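Local coordinates for protein putative citrate lyase (Ralstonia eutropha, PDB 3QQW) that probably acts as a magnesium-dependent lyase of the citrate lyase family, perhaps cleaving (S)-citramalyl-CoA, and folds as a TIM barrel, at residues K119-S123 / T154-D160; V172-G176 / M211-A215. One frame throughout, in Å; residues are numbered along the deposited sequence.

Interaction 1 of 2, residues K119-S123 / T154-D160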
# COMPACT_ATOMS: atom_id res chain seq x y z
N LYS C 119 14.46 4.04 -16.23
CA LYS C 119 13.24 4.65 -16.73
C LYS C 119 12.27 3.74 -17.50
O LYS C 119 11.56 4.23 -18.38
CB LYS C 119 13.64 5.82 -17.65
CG LYS C 119 13.79 7.16 -16.96
CD LYS C 119 14.72 8.08 -17.78
CE LYS C 119 15.47 9.09 -16.93
NZ LYS C 119 16.45 8.45 -16.01
N ALA C 120 12.19 2.44 -17.16
CA ALA C 120 11.19 1.59 -17.82
C ALA C 120 9.82 2.04 -17.34
O ALA C 120 9.69 2.46 -16.18
CB ALA C 120 11.40 0.12 -17.52
N THR C 121 8.84 2.05 -18.23
CA THR C 121 7.50 2.54 -17.91
C THR C 121 6.51 1.40 -17.71
O THR C 121 5.37 1.63 -17.36
CB THR C 121 7.00 3.51 -18.97
OG1 THR C 121 7.01 2.86 -20.24
CG2 THR C 121 7.83 4.79 -19.02
N ASN C 122 6.96 0.16 -17.90
CA ASN C 122 6.13 -1.01 -17.67
C ASN C 122 6.96 -2.30 -17.65
O ASN C 122 8.11 -2.32 -18.07
CB ASN C 122 4.97 -1.12 -18.70
CG ASN C 122 5.39 -1.17 -20.14
OD1 ASN C 122 5.97 -2.14 -20.61
ND2 ASN C 122 5.04 -0.12 -20.88
N SER C 123 6.32 -3.36 -17.20
CA SER C 123 6.83 -4.71 -17.06
C SER C 123 7.36 -5.25 -18.44
O SER C 123 8.43 -5.88 -18.49
CB SER C 123 5.71 -5.57 -16.48
OG SER C 123 5.93 -6.96 -16.58
N THR C 154 9.16 5.32 -12.40
CA THR C 154 8.02 5.78 -13.18
C THR C 154 6.75 5.26 -12.56
O THR C 154 6.80 4.33 -11.75
CB THR C 154 8.13 5.35 -14.65
OG1 THR C 154 7.98 3.95 -14.75
CG2 THR C 154 9.40 5.83 -15.32
N HIS C 155 5.60 5.84 -12.94
CA HIS C 155 4.29 5.38 -12.47
C HIS C 155 4.06 3.94 -12.90
O HIS C 155 3.70 3.11 -12.07
CB HIS C 155 3.17 6.27 -13.00
CG HIS C 155 3.18 7.66 -12.49
ND1 HIS C 155 2.92 7.95 -11.17
CD2 HIS C 155 3.35 8.82 -13.17
CE1 HIS C 155 2.98 9.27 -11.08
NE2 HIS C 155 3.24 9.83 -12.25
N GLY C 156 4.31 3.65 -14.17
CA GLY C 156 4.14 2.31 -14.73
C GLY C 156 5.03 1.25 -14.11
O GLY C 156 4.56 0.14 -13.82
N ALA C 157 6.31 1.57 -13.87
CA ALA C 157 7.21 0.61 -13.25
C ALA C 157 6.82 0.37 -11.78
O ALA C 157 6.98 -0.74 -11.28
CB ALA C 157 8.65 1.07 -13.34
N LEU C 158 6.29 1.40 -11.08
CA LEU C 158 5.83 1.21 -9.71
C LEU C 158 4.55 0.37 -9.71
O LEU C 158 4.46 -0.59 -8.97
CB LEU C 158 5.62 2.54 -8.95
CG LEU C 158 5.11 2.41 -7.50
CD1 LEU C 158 6.13 1.68 -6.59
CD2 LEU C 158 4.69 3.76 -6.95
N ARG C 159 3.61 0.70 -10.58
CA ARG C 159 2.38 -0.06 -10.72
C ARG C 159 2.71 -1.55 -10.99
O ARG C 159 2.12 -2.42 -10.35
CB ARG C 159 1.52 0.54 -11.85
CG ARG C 159 0.22 -0.19 -12.18
CD ARG C 159 -0.23 0.09 -13.62
NE ARG C 159 0.78 -0.30 -14.62
CZ ARG C 159 1.22 0.48 -15.61
NH1 ARG C 159 0.71 1.70 -15.79
NH2 ARG C 159 2.17 0.05 -16.44
N ASP C 160 3.71 -1.81 -11.86
CA ASP C 160 4.13 -3.15 -12.27
C ASP C 160 5.30 -3.72 -11.49
O ASP C 160 5.84 -4.75 -11.91
CB ASP C 160 4.52 -3.14 -13.76
CG ASP C 160 3.40 -2.81 -14.73
OD1 ASP C 160 2.21 -2.87 -14.32
OD2 ASP C 160 3.69 -2.58 -15.91
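Thr154 reaches across to Ala120 with every atom of its side chain. Thr154 CB lies 3.6 Å from Ala120 O, and from it the two branches part. Methyl CG2 settles near the same oxygen and meets the methyl CG2 of Thr121, the two side chains passing at a slant. The hydroxyl Thr154 OG1 gives its proton to Ala120 O over 2.7 Å, in the carbonyl plane and on a lone pair. With chi1 at 68°, Thr154 OG1 sits between the backbone N and the carbonyl carbon, and from there it also accepts from Ala157 N at 3.0 Å. Thr154 is thus the N-cap of helix 155-159, and threonine suits the place because one hydroxyl can accept from the helix end while donating to the loop. In the TIM barrel, the bond ties the loop after strand 115-117 to the N-terminal end of the helix after strand 148-152. Next to it, Lys119 NZ forms salt bridges with Glu56 and with Asp179, a predicted magnesium ligand, while Lys119 N bonds to Glu153, the other predicted metal ligand. Beyond the cap, Gly156, with no side chain, lets the loop come close, and Thr121 O meets its CA in a CA-H...O contact. Asp160 ends the helix and receives Ser123 N on OD2, at 3.0 Å and on the anti side of the carboxylate. Arg159 grips the Asp160 carboxylate side-on, NE to OD1 at 3.0 Å and NH2 to OD2 at 3.1 Å; both oxygens lie near the guanidinium plane, but the nitrogens come from above the carboxylate plane. OD2 thus accepts from both Ser123 N and Arg159 NH2, and the salt bridge probably steadies it, while Asn122 CB rests at the guanidinium edge.

Interaction 2 of 2, residues V172-G176 / M211-A215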
# COMPACT_ATOMS: atom_id res chain seq x y z
N VAL C 172 18.75 -6.60 -8.43
CA VAL C 172 18.50 -5.34 -7.74
C VAL C 172 17.30 -4.59 -8.35
O VAL C 172 17.13 -4.57 -9.57
CB VAL C 172 19.74 -4.39 -7.70
CG1 VAL C 172 19.39 -3.02 -7.13
CG2 VAL C 172 20.91 -4.98 -6.94
N LEU C 173 16.49 -3.96 -7.47
CA LEU C 173 15.45 -2.98 -7.79
C LEU C 173 15.96 -1.68 -7.22
O LEU C 173 16.23 -1.59 -6.01
CB LEU C 173 14.05 -3.32 -7.29
CG LEU C 173 13.36 -4.57 -7.87
CD1 LEU C 173 11.93 -4.66 -7.37
CD2 LEU C 173 13.37 -4.56 -9.43
N ASP C 174 16.19 -0.69 -8.09
CA ASP C 174 16.72 0.61 -7.68
C ASP C 174 15.62 1.62 -7.57
O ASP C 174 14.84 1.77 -8.50
CB ASP C 174 17.75 1.11 -8.71
CG ASP C 174 19.03 0.33 -8.79
OD1 ASP C 174 19.75 0.30 -7.80
OD2 ASP C 174 19.33 -0.19 -9.89
N PHE C 175 15.58 2.36 -6.48
CA PHE C 175 14.58 3.43 -6.36
C PHE C 175 15.12 4.74 -6.96
O PHE C 175 16.12 5.27 -6.49
CB PHE C 175 14.14 3.64 -4.91
CG PHE C 175 12.93 4.53 -4.86
CD1 PHE C 175 11.69 4.08 -5.30
CD2 PHE C 175 13.04 5.85 -4.43
CE1 PHE C 175 10.58 4.92 -5.31
CE2 PHE C 175 11.93 6.70 -4.44
CZ PHE C 175 10.70 6.22 -4.87
N GLY C 176 14.46 5.22 -8.01
CA GLY C 176 14.83 6.45 -8.68
C GLY C 176 13.90 7.56 -8.23
O GLY C 176 12.86 7.80 -8.84
N MSE C 211 8.29 -1.02 -3.51
CA MSE C 211 9.42 -1.55 -4.22
C MSE C 211 10.24 -2.52 -3.34
O MSE C 211 10.64 -3.59 -3.84
CB MSE C 211 10.27 -0.40 -4.75
CG MSE C 211 11.27 -0.87 -5.84
SE MSE C 211 12.93 0.14 -5.88
CE MSE C 211 13.61 -0.39 -4.26
N VAL C 212 10.48 -2.15 -2.06
CA VAL C 212 11.22 -3.01 -1.13
C VAL C 212 10.43 -4.32 -0.92
O VAL C 212 11.01 -5.40 -1.01
CB VAL C 212 11.54 -2.30 0.21
CG1 VAL C 212 12.10 -3.27 1.24
CG2 VAL C 212 12.50 -1.15 -0.02
N ALA C 213 9.11 -4.21 -0.69
CA ALA C 213 8.24 -5.36 -0.52
C ALA C 213 8.30 -6.31 -1.73
O ALA C 213 8.39 -7.52 -1.53
CB ALA C 213 6.80 -4.90 -0.28
N ALA C 214 8.30 -5.76 -2.97
CA ALA C 214 8.36 -6.52 -4.22
C ALA C 214 9.71 -7.21 -4.39
O ALA C 214 9.75 -8.36 -4.82
CB ALA C 214 8.09 -5.61 -5.41
N ALA C 215 10.80 -6.49 -4.07
CA ALA C 215 12.16 -6.97 -4.17
C ALA C 215 12.40 -8.11 -3.21
O ALA C 215 12.75 -9.23 -3.64
CB ALA C 215 13.14 -5.83 -3.91
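Met211, present as selenomethionine, turns its selenium to the edge of the Phe175 ring rather than to a face: SE lies 5.5 Å from the ring centroid and 87° off the ring normal, an edge-on Met-aromatic contact. The two side chains slant past each other, and Met211 SE also packs 3.8 Å from Phe175 CB. Met211 CG leaves anti to its backbone N (chi1 -164°), and bends at chi2 and chi3 then lay the chain's end along the strand backbone, with Met211 SE 3.5 Å from Phe175 N and Met211 CE 3.4 Å from Leu173 O. A long, flexible, unbranched chain suits this course. Strand 170-175 belongs to the parallel barrel of the TIM fold, and helix 202-217 packs on its outer side; the short axes run antiparallel, at 177°, and 9.0 Å apart. Leu173 and Phe175 both point toward the helix, whereas Asp174 between them points away from it and bonds to Trp253 through OD1. Leu173 CB lies 3.9 Å from Met211 SE. Farther along the helix, Leu173 CD1 lies 3.8 Å from Ala215 CB, with Ala214 farther off. Alanine's short side chain lets the broad leucine branch lie close to the helix. Val161 of helix 161-164 touches both Leu173 and Met211.

How the interactions relate
Along the chain the two interactions come in series: 119-123 with 154-160 closes before 172-176 with 211-215 opens. Their centres are 12 Å apart, and their nearest atoms, about 5 Å apart, do not touch. Interaction 1 follows barrel strands 115-117 and 148-152, joining a loop to a short helix beside the predicted magnesium site. Interaction 2 uses the next strand, 170-175, buried against its outer helix 202-217. The contacts therefore bind successive strand-helix units of one barrel, on the same side of the chain's centre. Leu158, which lies in segment 154-160 but takes no part in its contact, packs on helix 202-217 through Arg206, Ala207 and Asp210.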